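Local coordinates for cobalamin biosynthesis protein CobN (Mycobacterium tuberculosis, PDB 7C6O), which acts as the large, catalytic subunit of cobaltochelatase, the enzyme that inserts cobalt into the corrin ring during cobalamin biosynthesis, at residues L1008-S1013 with A1020-V1025; R1014-D1019 with L1197-G1202; A1055-N1060 with G1080-V1085. One frame throughout, in Å; residues are numbered along the deposited sequence.

Interaction 1: L1008-S1013 with A1020-V1025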
ATOM      1  N   LEU A1008      -7.778   5.907 -17.426  1.00 16.62           N
ATOM      2  CA  LEU A1008      -6.783   5.186 -18.212  1.00 18.14           C
ATOM      3  C   LEU A1008      -7.456   4.224 -19.180  1.00 17.56           C
ATOM      4  O   LEU A1008      -7.085   4.151 -20.358  1.00 14.10           O
ATOM      5  CB  LEU A1008      -5.815   4.433 -17.301  1.00 21.99           C
ATOM      6  CG  LEU A1008      -4.753   3.589 -18.010  1.00 27.35           C
ATOM      7  CD1 LEU A1008      -3.889   4.455 -18.916  1.00 29.08           C
ATOM      8  CD2 LEU A1008      -3.892   2.843 -17.002  1.00 30.73           C
ATOM      9  N   GLN A1009      -8.461   3.485 -18.700  1.00 16.42           N
ATOM     10  CA  GLN A1009      -9.216   2.601 -19.582  1.00 17.28           C
ATOM     11  C   GLN A1009      -9.892   3.386 -20.697  1.00 16.26           C
ATOM     12  O   GLN A1009      -9.909   2.948 -21.854  1.00 16.42           O
ATOM     13  CB  GLN A1009     -10.255   1.813 -18.778  1.00 16.90           C
ATOM     14  CG  GLN A1009      -9.675   0.713 -17.895  1.00 19.57           C
ATOM     15  CD  GLN A1009      -9.079   1.235 -16.596  1.00 23.69           C
ATOM     16  OE1 GLN A1009      -9.158   2.426 -16.293  1.00 25.61           O
ATOM     17  NE2 GLN A1009      -8.481   0.337 -15.820  1.00 25.92           N
ATOM     18  N   LEU A1010     -10.449   4.554 -20.372  1.00 14.80           N
ATOM     19  CA  LEU A1010     -11.133   5.357 -21.381  1.00 14.93           C
ATOM     20  C   LEU A1010     -10.161   5.840 -22.453  1.00 16.32           C
ATOM     21  O   LEU A1010     -10.426   5.706 -23.653  1.00 16.23           O
ATOM     22  CB  LEU A1010     -11.837   6.543 -20.718  1.00 14.87           C
ATOM     23  CG  LEU A1010     -12.703   7.391 -21.650  1.00 16.58           C
ATOM     24  CD1 LEU A1010     -13.881   6.572 -22.181  1.00 18.82           C
ATOM     25  CD2 LEU A1010     -13.188   8.648 -20.945  1.00 16.02           C
ATOM     26  N   ILE A1011      -9.022   6.398 -22.033  1.00 16.15           N
ATOM     27  CA  ILE A1011      -8.052   6.932 -22.988  1.00 16.22           C
ATOM     28  C   ILE A1011      -7.506   5.821 -23.878  1.00 17.19           C
ATOM     29  O   ILE A1011      -7.303   6.012 -25.084  1.00 19.21           O
ATOM     30  CB  ILE A1011      -6.929   7.681 -22.242  1.00 19.92           C
ATOM     31  CG1 ILE A1011      -7.259   9.173 -22.123  1.00 20.55           C
ATOM     32  CG2 ILE A1011      -5.588   7.503 -22.943  1.00 21.17           C
ATOM     33  CD1 ILE A1011      -8.546   9.478 -21.392  1.00 25.61           C
ATOM     34  N   ASP A1012      -7.284   4.635 -23.308  1.00 17.18           N
ATOM     35  CA  ASP A1012      -6.775   3.523 -24.104  1.00 21.20           C
ATOM     36  C   ASP A1012      -7.817   3.005 -25.086  1.00 21.56           C
ATOM     37  O   ASP A1012      -7.463   2.579 -26.191  1.00 20.94           O
ATOM     38  CB  ASP A1012      -6.288   2.402 -23.188  1.00 21.18           C
ATOM     39  CG  ASP A1012      -4.938   2.704 -22.569  0.48 23.67           C
ATOM     40  OD1 ASP A1012      -4.302   3.693 -22.991  0.65 26.07           O
ATOM     41  OD2 ASP A1012      -4.512   1.959 -21.663  0.47 22.94           O
ATOM     42  N   SER A1013      -9.098   3.037 -24.712  1.00 20.56           N
ATOM     43  CA  SER A1013     -10.152   2.622 -25.630  1.00 23.03           C
ATOM     44  C   SER A1013     -10.419   3.660 -26.709  1.00 22.44           C
ATOM     45  O   SER A1013     -10.945   3.308 -27.771  1.00 22.27           O
ATOM     46  CB  SER A1013     -11.450   2.359 -24.870  1.00 22.16           C
ATOM     47  OG  SER A1013     -12.100   3.583 -24.564  1.00 22.40           O
ATOM     48  N   ALA A1020     -17.955  15.898 -21.326  1.00 19.47           N
ATOM     49  CA  ALA A1020     -19.051  15.142 -20.728  1.00 20.64           C
ATOM     50  C   ALA A1020     -18.699  13.665 -20.611  1.00 16.40           C
ATOM     51  O   ALA A1020     -19.077  13.006 -19.636  1.00 15.86           O
ATOM     52  CB  ALA A1020     -20.331  15.325 -21.543  1.00 21.95           C
ATOM     53  N   ASP A1021     -17.977  13.129 -21.598  1.00 18.09           N
ATOM     54  CA  ASP A1021     -17.556  11.732 -21.539  1.00 17.79           C
ATOM     55  C   ASP A1021     -16.514  11.520 -20.451  1.00 16.62           C
ATOM     56  O   ASP A1021     -16.596  10.558 -19.679  1.00 17.28           O
ATOM     57  CB  ASP A1021     -17.001  11.287 -22.890  1.00 16.52           C
ATOM     58  CG  ASP A1021     -18.054  11.253 -23.971  1.00 20.79           C
ATOM     59  OD1 ASP A1021     -19.231  10.977 -23.659  1.00 21.92           O
ATOM     60  OD2 ASP A1021     -17.698  11.499 -25.137  1.00 20.37           O
ATOM     61  N   LEU A1022     -15.509  12.400 -20.392  1.00 16.22           N
ATOM     62  CA  LEU A1022     -14.498  12.305 -19.343  1.00 15.01           C
ATOM     63  C   LEU A1022     -15.142  12.337 -17.963  1.00 15.97           C
ATOM     64  O   LEU A1022     -14.833  11.508 -17.099  1.00 15.41           O
ATOM     65  CB  LEU A1022     -13.481  13.440 -19.489  1.00 15.53           C
ATOM     66  CG  LEU A1022     -12.685  13.501 -20.794  1.00 17.17           C
ATOM     67  CD1 LEU A1022     -11.772  14.728 -20.816  1.00 15.44           C
ATOM     68  CD2 LEU A1022     -11.881  12.225 -21.002  1.00 13.63           C
ATOM     69  N   ALA A1023     -16.055  13.287 -17.745  1.00 16.99           N
ATOM     70  CA  ALA A1023     -16.698  13.413 -16.441  1.00 16.57           C
ATOM     71  C   ALA A1023     -17.581  12.211 -16.134  1.00 18.30           C
ATOM     72  O   ALA A1023     -17.655  11.769 -14.981  1.00 17.36           O
ATOM     73  CB  ALA A1023     -17.515  14.704 -16.382  1.00 17.73           C
ATOM     74  N   GLN A1024     -18.264  11.670 -17.149  1.00 18.12           N
ATOM     75  CA  GLN A1024     -19.146  10.530 -16.914  1.00 19.55           C
ATOM     76  C   GLN A1024     -18.360   9.311 -16.445  1.00 18.41           C
ATOM     77  O   GLN A1024     -18.786   8.605 -15.523  1.00 17.65           O
ATOM     78  CB  GLN A1024     -19.942  10.197 -18.177  1.00 21.22           C
ATOM     79  CG  GLN A1024     -20.871   9.003 -18.003  1.00 21.51           C
ATOM     80  CD  GLN A1024     -21.712   8.707 -19.231  1.00 25.83           C
ATOM     81  OE1 GLN A1024     -21.622   9.400 -20.246  1.00 27.68           O
ATOM     82  NE2 GLN A1024     -22.538   7.668 -19.144  1.00 25.19           N
ATOM     83  N   VAL A1025     -17.210   9.045 -17.065  1.00 18.42           N
ATOM     84  CA  VAL A1025     -16.390   7.917 -16.631  1.00 16.68           C
ATOM     85  C   VAL A1025     -15.820   8.181 -15.243  1.00 15.42           C
ATOM     86  O   VAL A1025     -15.898   7.329 -14.351  1.00 16.50           O
ATOM     87  CB  VAL A1025     -15.281   7.629 -17.659  1.00 17.95           C
ATOM     88  CG1 VAL A1025     -14.275   6.633 -17.092  1.00 17.48           C
ATOM     89  CG2 VAL A1025     -15.890   7.093 -18.952  1.00 15.82           C
TER
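With CG anti to the backbone N (chi1 -174°), L1010 reaches out from its helix towards V1025, whose CG2 lies anti to the carbonyl carbon, beside the backbone N, presenting that methyl to the leucine. The setting is a helix-loop-helix hairpin: helices 1007-1013 and 1019-1030 follow one another through a short connection, and their segments run at 140° to each other, closer to antiparallel than to parallel. With the axes 10.6 Å apart, the gap is filled by apolar side chains, and L1010 does most of the filling.

The forked end of L1010 straddles V1025 CG2, which lies 3.7 Å from L1010 CD2 and 3.8 Å from L1010 CD1. L1010 CD2 serves a second neighbour as well, meeting L1022 CD2 at 3.8 Å, where the two leucine side chains cross at about a right angle. The next residue, I1011, adds a looser touch, its CD1 standing 4.3 Å from L1022 CD2. W1016, from the connection itself, packs against both L1010 and L1022, while Y521 of helix 517-522 also touches L1010.

Polar groups appear around this apolar seam and serve the helix ends. D1018 OD1 takes the backbone N of D1021, and D1021 returns a bond through OD2 to the backbone N of R1017, so the start of the second helix is tied to the connection on both counts. At the end of the first helix, S1013 OG accepts from the backbone N of S1015 and donates to L1010 O at 2.9 Å, tilted 24° from the carbonyl plane.

Interaction 2: R1014-D1019 with L1197-G1202; sequences RSWRDD and LLEAAG
R1014 and E1199 meet through carbon and oxygen rather than through their charged ends: R1014 CD lies 3.3 Å from E1199 OE2, and the CG-CD part of the arginine lies over one face of the carboxylate. The guanidinium and carboxylate planes are turned 80° apart. Bent at chi3 (-69°), the arginine chain runs its methylenes past the carboxylate and leaves R1014 NH1 4.5 Å from E1199 OE2, too far for a salt bridge. Water makes up the difference. One water accepts from R1014 NH1 and donates to E1199 OE2, 2.6 Å from that oxygen. A second does the same for the other branch of the carboxylate: it lies in the plane of the W1016 ring at its edge, accepts from W1016 NE1 at 2.9 Å and donates to E1199 OE1.

Further out, two arginines of helix 1187-1203, both beyond the two segments, fix the carboxylate. R1203 NE pairs with E1199 OE1 and R1196 NH1 with E1199 OE2, so each oxygen has a charged partner as well as a water, a setting likely to keep the glutamate ionised. R1203 also links the two sides, forming a cation-pi contact with W1016 and a hydrogen bond to W1016 O.

The backbone of 1014-1019 sets these side chains in place. R1014, with positive phi, leaves helix 1007-1013; S1015 centres an inverse gamma turn, closed by a weak bond from W1016 N to R1014 O; and D1018 takes the N-cap position of the next helix. This is the make-up of a helix-loop-helix connection, here hydrated and bridged to helix 1187-1203 at the surface.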
ATOM      1  N   ARG A1014     -10.090   4.923 -26.447  1.00 18.48           N
ATOM      2  CA  ARG A1014     -10.322   6.059 -27.335  1.00 19.43           C
ATOM      3  C   ARG A1014     -11.802   6.329 -27.580  1.00 19.75           C
ATOM      4  O   ARG A1014     -12.140   7.154 -28.435  1.00 18.41           O
ATOM      5  CB  ARG A1014      -9.590   5.886 -28.676  1.00 23.22           C
ATOM      6  CG  ARG A1014      -8.111   5.542 -28.532  1.00 23.48           C
ATOM      7  CD  ARG A1014      -7.364   5.673 -29.852  1.00 26.64           C
ATOM      8  NE  ARG A1014      -7.738   4.648 -30.821  0.86 27.92           N
ATOM      9  CZ  ARG A1014      -7.184   4.526 -32.023  0.21 29.59           C
ATOM     10  NH1 ARG A1014      -6.230   5.368 -32.403  0.59 29.93           N
ATOM     11  NH2 ARG A1014      -7.579   3.565 -32.845  0.52 30.68           N
ATOM     12  N   SER A1015     -12.698   5.678 -26.837  1.00 20.86           N
ATOM     13  CA  SER A1015     -14.140   5.807 -27.063  1.00 23.02           C
ATOM     14  C   SER A1015     -14.726   6.957 -26.239  1.00 20.94           C
ATOM     15  O   SER A1015     -15.584   6.775 -25.373  1.00 20.69           O
ATOM     16  CB  SER A1015     -14.841   4.490 -26.750  1.00 26.95           C
ATOM     17  OG  SER A1015     -14.415   3.462 -27.628  1.00 34.96           O
ATOM     18  N   TRP A1016     -14.246   8.162 -26.540  1.00 20.02           N
ATOM     19  CA  TRP A1016     -14.693   9.383 -25.882  1.00 19.62           C
ATOM     20  C   TRP A1016     -14.485  10.540 -26.847  1.00 20.06           C
ATOM     21  O   TRP A1016     -13.720  10.436 -27.808  1.00 21.96           O
ATOM     22  CB  TRP A1016     -13.938   9.630 -24.571  1.00 16.08           C
ATOM     23  CG  TRP A1016     -12.478   9.913 -24.778  1.00 15.65           C
ATOM     24  CD1 TRP A1016     -11.476   8.997 -24.937  1.00 15.18           C
ATOM     25  CD2 TRP A1016     -11.860  11.202 -24.858  1.00 17.59           C
ATOM     26  NE1 TRP A1016     -10.271   9.641 -25.107  1.00 14.63           N
ATOM     27  CE2 TRP A1016     -10.481  10.994 -25.062  1.00 15.78           C
ATOM     28  CE3 TRP A1016     -12.340  12.514 -24.771  1.00 17.64           C
ATOM     29  CZ2 TRP A1016      -9.578  12.048 -25.185  1.00 16.44           C
ATOM     30  CZ3 TRP A1016     -11.441  13.558 -24.893  1.00 17.13           C
ATOM     31  CH2 TRP A1016     -10.077  13.320 -25.098  1.00 17.49           C
ATOM     32  N   ARG A1017     -15.170  11.656 -26.586  1.00 21.41           N
ATOM     33  CA  ARG A1017     -15.114  12.800 -27.489  0.55 23.83           C
ATOM     34  C   ARG A1017     -14.951  14.132 -26.760  1.00 23.26           C
ATOM     35  O   ARG A1017     -14.199  15.004 -27.204  1.00 24.38           O
ATOM     36  CB  ARG A1017     -16.374  12.831 -28.363  0.55 26.22           C
ATOM     37  CG  ARG A1017     -16.776  14.219 -28.848  0.55 27.82           C
ATOM     38  CD  ARG A1017     -17.840  14.133 -29.928  0.55 30.29           C
ATOM     39  NE  ARG A1017     -18.968  13.299 -29.526  0.55 32.74           N
ATOM     40  CZ  ARG A1017     -19.865  12.801 -30.371  0.55 34.84           C
ATOM     41  NH1 ARG A1017     -20.861  12.052 -29.919  0.55 34.81           N
ATOM     42  NH2 ARG A1017     -19.763  13.047 -31.670  0.55 35.16           N
ATOM     43  N   ASP A1018     -15.659  14.319 -25.648  1.00 20.37           N
ATOM     44  CA  ASP A1018     -15.692  15.642 -25.032  1.00 25.31           C
ATOM     45  C   ASP A1018     -15.627  15.523 -23.511  1.00 21.50           C
ATOM     46  O   ASP A1018     -15.465  14.434 -22.950  1.00 20.44           O
ATOM     47  CB  ASP A1018     -16.935  16.411 -25.502  1.00 27.58           C
ATOM     48  CG  ASP A1018     -18.232  15.658 -25.240  1.00 31.71           C
ATOM     49  OD1 ASP A1018     -18.230  14.684 -24.454  1.00 31.11           O
ATOM     50  OD2 ASP A1018     -19.261  16.047 -25.829  1.00 34.48           O
ATOM     51  N   ASP A1019     -15.757  16.681 -22.850  1.00 20.31           N
ATOM     52  CA  ASP A1019     -15.664  16.750 -21.396  1.00 19.32           C
ATOM     53  C   ASP A1019     -16.767  15.953 -20.719  1.00 19.80           C
ATOM     54  O   ASP A1019     -16.552  15.401 -19.633  1.00 20.33           O
ATOM     55  CB  ASP A1019     -15.728  18.208 -20.934  1.00 23.20           C
ATOM     56  CG  ASP A1019     -14.467  18.985 -21.263  1.00 22.65           C
ATOM     57  OD1 ASP A1019     -13.482  18.365 -21.715  1.00 24.35           O
ATOM     58  OD2 ASP A1019     -14.462  20.220 -21.065  1.00 22.90           O
ATOM     59  N   LEU A1197       0.209  10.292 -31.173  1.00 14.83           N
ATOM     60  CA  LEU A1197       0.462  11.660 -31.616  1.00 15.10           C
ATOM     61  C   LEU A1197      -0.484  12.053 -32.744  1.00 13.89           C
ATOM     62  O   LEU A1197      -0.972  13.189 -32.788  1.00 16.39           O
ATOM     63  CB  LEU A1197       1.922  11.811 -32.041  1.00 14.50           C
ATOM     64  CG  LEU A1197       2.937  11.640 -30.904  1.00 14.11           C
ATOM     65  CD1 LEU A1197       4.324  11.319 -31.440  1.00 17.55           C
ATOM     66  CD2 LEU A1197       2.975  12.890 -30.031  1.00 14.19           C
ATOM     67  N   LEU A1198      -0.774  11.119 -33.653  1.00 15.42           N
ATOM     68  CA  LEU A1198      -1.789  11.378 -34.667  1.00 17.77           C
ATOM     69  C   LEU A1198      -3.173  11.531 -34.049  1.00 18.45           C
ATOM     70  O   LEU A1198      -3.994  12.297 -34.566  1.00 17.78           O
ATOM     71  CB  LEU A1198      -1.780  10.263 -35.712  1.00 18.29           C
ATOM     72  CG  LEU A1198      -0.613  10.322 -36.695  1.00 18.92           C
ATOM     73  CD1 LEU A1198      -0.448   8.994 -37.410  1.00 17.19           C
ATOM     74  CD2 LEU A1198      -0.828  11.445 -37.699  1.00 16.51           C
ATOM     75  N   GLU A1199      -3.451  10.826 -32.946  1.00 17.58           N
ATOM     76  CA  GLU A1199      -4.728  11.024 -32.263  1.00 17.53           C
ATOM     77  C   GLU A1199      -4.814  12.417 -31.647  1.00 16.26           C
ATOM     78  O   GLU A1199      -5.875  13.051 -31.684  1.00 16.96           O
ATOM     79  CB  GLU A1199      -4.942   9.955 -31.187  1.00 17.74           C
ATOM     80  CG  GLU A1199      -6.235  10.158 -30.393  1.00 15.85           C
ATOM     81  CD  GLU A1199      -6.413   9.166 -29.255  1.00 19.11           C
ATOM     82  OE1 GLU A1199      -7.453   9.246 -28.567  1.00 22.22           O
ATOM     83  OE2 GLU A1199      -5.522   8.316 -29.044  1.00 17.57           O
ATOM     84  N   ALA A1200      -3.710  12.910 -31.078  1.00 14.77           N
ATOM     85  CA  ALA A1200      -3.715  14.262 -30.528  1.00 16.63           C
ATOM     86  C   ALA A1200      -3.995  15.292 -31.614  1.00 17.44           C
ATOM     87  O   ALA A1200      -4.720  16.267 -31.385  1.00 14.58           O
ATOM     88  CB  ALA A1200      -2.383  14.557 -29.837  1.00 15.28           C
ATOM     89  N   ALA A1201      -3.435  15.089 -32.808  1.00 17.27           N
ATOM     90  CA  ALA A1201      -3.749  15.977 -33.923  1.00 16.72           C
ATOM     91  C   ALA A1201      -5.200  15.818 -34.359  1.00 17.66           C
ATOM     92  O   ALA A1201      -5.882  16.810 -34.642  1.00 19.81           O
ATOM     93  CB  ALA A1201      -2.802  15.710 -35.092  1.00 16.48           C
ATOM     94  N   GLY A1202      -5.694  14.579 -34.411  1.00 18.37           N
ATOM     95  CA  GLY A1202      -7.073  14.358 -34.819  1.00 19.08           C
ATOM     96  C   GLY A1202      -8.076  15.011 -33.886  1.00 22.06           C
ATOM     97  O   GLY A1202      -9.091  15.553 -34.330  1.00 22.03           O
TER
HETATM   98  O   HOH W   1      -4.130   6.596 -30.356  1.00 26.89           O
HETATM   99  O   HOH W   2      -7.958   8.336 -26.167  1.00 15.79           O

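Interaction 3: A1055-N1060 with G1080-V1085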
ATOM      1  N   ALA A1055     -12.156  25.390  -6.497  1.00 17.37           N
ATOM      2  CA  ALA A1055     -11.407  26.484  -7.099  1.00 17.81           C
ATOM      3  C   ALA A1055      -9.998  26.071  -7.500  1.00 19.34           C
ATOM      4  O   ALA A1055      -9.458  26.604  -8.479  1.00 18.65           O
ATOM      5  CB  ALA A1055     -11.340  27.671  -6.133  1.00 18.18           C
ATOM      6  N   VAL A1056      -9.391  25.141  -6.763  1.00 17.71           N
ATOM      7  CA  VAL A1056      -8.060  24.620  -7.062  1.00 17.29           C
ATOM      8  C   VAL A1056      -8.122  23.104  -6.998  1.00 16.37           C
ATOM      9  O   VAL A1056      -8.493  22.542  -5.960  1.00 16.03           O
ATOM     10  CB  VAL A1056      -6.992  25.124  -6.078  1.00 23.56           C
ATOM     11  CG1 VAL A1056      -5.611  25.001  -6.698  1.00 27.85           C
ATOM     12  CG2 VAL A1056      -7.275  26.534  -5.626  1.00 26.94           C
ATOM     13  N   ALA A1057      -7.732  22.442  -8.083  1.00 13.75           N
ATOM     14  CA  ALA A1057      -7.546  20.995  -8.078  1.00 17.43           C
ATOM     15  C   ALA A1057      -6.072  20.704  -7.820  1.00 16.51           C
ATOM     16  O   ALA A1057      -5.211  21.097  -8.614  1.00 14.81           O
ATOM     17  CB  ALA A1057      -8.006  20.378  -9.398  1.00 17.15           C
ATOM     18  N   ALA A1058      -5.779  20.028  -6.713  1.00 15.68           N
ATOM     19  CA  ALA A1058      -4.407  19.851  -6.266  1.00 15.69           C
ATOM     20  C   ALA A1058      -4.031  18.377  -6.215  1.00 15.31           C
ATOM     21  O   ALA A1058      -4.857  17.513  -5.913  1.00 14.72           O
ATOM     22  CB  ALA A1058      -4.190  20.486  -4.885  1.00 14.83           C
ATOM     23  N   LYS A1059      -2.766  18.107  -6.526  1.00 14.51           N
ATOM     24  CA  LYS A1059      -2.157  16.797  -6.349  1.00 12.25           C
ATOM     25  C   LYS A1059      -0.727  17.016  -5.887  1.00 11.17           C
ATOM     26  O   LYS A1059      -0.051  17.927  -6.368  1.00 11.66           O
ATOM     27  CB  LYS A1059      -2.170  15.970  -7.642  1.00 12.16           C
ATOM     28  CG  LYS A1059      -1.548  14.584  -7.492  1.00 14.13           C
ATOM     29  CD  LYS A1059      -2.365  13.727  -6.539  1.00 13.02           C
ATOM     30  CE  LYS A1059      -1.717  12.371  -6.284  1.00 15.50           C
ATOM     31  NZ  LYS A1059      -0.576  12.423  -5.319  1.00 15.39           N
ATOM     32  N   ASN A1060      -0.271  16.196  -4.951  1.00  8.94           N
ATOM     33  CA  ASN A1060       1.069  16.352  -4.408  1.00 11.58           C
ATOM     34  C   ASN A1060       2.010  15.312  -5.000  1.00 14.64           C
ATOM     35  O   ASN A1060       1.630  14.155  -5.199  1.00 16.28           O
ATOM     36  CB  ASN A1060       1.044  16.256  -2.883  1.00 13.99           C
ATOM     37  CG  ASN A1060       0.267  17.396  -2.248  1.00 14.37           C
ATOM     38  OD1 ASN A1060       0.274  18.520  -2.755  1.00 14.72           O
ATOM     39  ND2 ASN A1060      -0.411  17.113  -1.145  1.00 13.53           N
ATOM     40  N   GLY A1080      -8.336  14.125 -14.095  1.00 13.96           N
ATOM     41  CA  GLY A1080      -9.744  13.761 -14.045  1.00 14.76           C
ATOM     42  C   GLY A1080     -10.570  14.726 -13.217  1.00 15.35           C
ATOM     43  O   GLY A1080     -11.693  15.077 -13.593  1.00 15.34           O
ATOM     44  N   MET A1081     -10.028  15.169 -12.081  1.00 12.65           N
ATOM     45  CA  MET A1081     -10.729  16.172 -11.286  1.00 16.76           C
ATOM     46  C   MET A1081     -10.876  17.478 -12.058  1.00 16.90           C
ATOM     47  O   MET A1081     -11.955  18.080 -12.069  1.00 14.82           O
ATOM     48  CB  MET A1081     -10.000  16.404  -9.963  1.00 13.69           C
ATOM     49  CG  MET A1081     -10.629  17.489  -9.100  1.00 15.13           C
ATOM     50  SD  MET A1081      -9.864  17.638  -7.473  1.00 15.27           S
ATOM     51  CE  MET A1081     -10.512  16.184  -6.649  1.00 16.49           C
ATOM     52  N   VAL A1082      -9.803  17.923 -12.720  1.00 13.33           N
ATOM     53  CA  VAL A1082      -9.864  19.152 -13.509  1.00 14.75           C
ATOM     54  C   VAL A1082     -10.950  19.048 -14.575  1.00 14.39           C
ATOM     55  O   VAL A1082     -11.767  19.960 -14.745  1.00 12.25           O
ATOM     56  CB  VAL A1082      -8.492  19.457 -14.138  1.00 13.15           C
ATOM     57  CG1 VAL A1082      -8.599  20.628 -15.102  1.00 13.41           C
ATOM     58  CG2 VAL A1082      -7.459  19.739 -13.055  1.00 12.74           C
ATOM     59  N   ALA A1083     -10.972  17.932 -15.307  1.00 13.20           N
ATOM     60  CA  ALA A1083     -11.921  17.787 -16.407  1.00 14.11           C
ATOM     61  C   ALA A1083     -13.356  17.716 -15.901  1.00 14.72           C
ATOM     62  O   ALA A1083     -14.271  18.258 -16.534  1.00 17.07           O
ATOM     63  CB  ALA A1083     -11.583  16.545 -17.232  1.00 13.03           C
ATOM     64  N   THR A1084     -13.571  17.056 -14.765  1.00 13.87           N
ATOM     65  CA  THR A1084     -14.924  16.918 -14.236  1.00 14.75           C
ATOM     66  C   THR A1084     -15.470  18.261 -13.763  1.00 16.78           C
ATOM     67  O   THR A1084     -16.634  18.590 -14.022  1.00 16.04           O
ATOM     68  CB  THR A1084     -14.936  15.887 -13.108  1.00 16.77           C
ATOM     69  OG1 THR A1084     -14.484  14.627 -13.618  1.00 15.61           O
ATOM     70  CG2 THR A1084     -16.341  15.720 -12.539  1.00 17.78           C
ATOM     71  N   VAL A1085     -14.637  19.059 -13.089  1.00 16.91           N
ATOM     72  CA  VAL A1085     -15.049  20.406 -12.701  1.00 17.27           C
ATOM     73  C   VAL A1085     -15.340  21.249 -13.937  1.00 19.64           C
ATOM     74  O   VAL A1085     -16.325  21.999 -13.977  1.00 19.84           O
ATOM     75  CB  VAL A1085     -13.977  21.059 -11.809  1.00 16.12           C
ATOM     76  CG1 VAL A1085     -14.344  22.508 -11.495  1.00 15.38           C
ATOM     77  CG2 VAL A1085     -13.791  20.262 -10.523  1.00 14.34           C
TER
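The carbonyl oxygen of G1080, in the helical turn whose M1081 and V1082 pack on A1057, is gripped by two donors of one residue. T1084 N supplies the ordinary helical bond, and T1084 OG1 adds a second at 2.8 Å; the two arrive from opposite faces of the carbonyl plane. The threonine hydroxyl thus spends its proton within its own helix.

Across the contact everything converges on a single methyl. A1057 CB touches M1081 SD at 3.8 Å and V1082 CG2 at the same distance. M1081 sends CG anti to its backbone N (chi1 177°) and stays extended as far as SD, which carries the sulfur to the strand before the chain bends at its last torsion. The small alanine lets helix and strand come near, with A1057 CA and V1082 CA 6.2 Å apart.

These elements belong to a beta-alpha-beta crossover: strand 1056-1061 leads through helix 1072-1089 to the adjacent parallel strand 1094-1099. A1057 faces this helix, whereas V1056 and A1058 point away from it and meet Y870 and L866 of helix 853-874, so the strand is packed by helices on both faces of the sheet. A polar tie supplements the methyl contact, H1078 NE2 of the same crossover helix bonding to A1057 O. Further along the strand, K1059 NZ donates to N1060 O at 2.8 Å, in the carbonyl plane, and makes a cation-pi contact with W886.

Interactions 1 and 3 are buried and apolar, interaction 2 a surface contact run by charge and water; the difference follows their depth in the fold. Interactions 1 and 2 share one hairpin: the first joins its two helices, the second ties their connection to a helix far along the sequence. W1016 serves both, its ring packing into interaction 1 while its NE1 reaches E1199 through water. Helix 1019-1030 in turn leans on the crossover helix of interaction 3, where L1022 meets A1083 and A1023 meets T1084. A layered order results, from the sheet strand through helix 1072-1089 to the hairpin, with interactions 2 and 3 not touching.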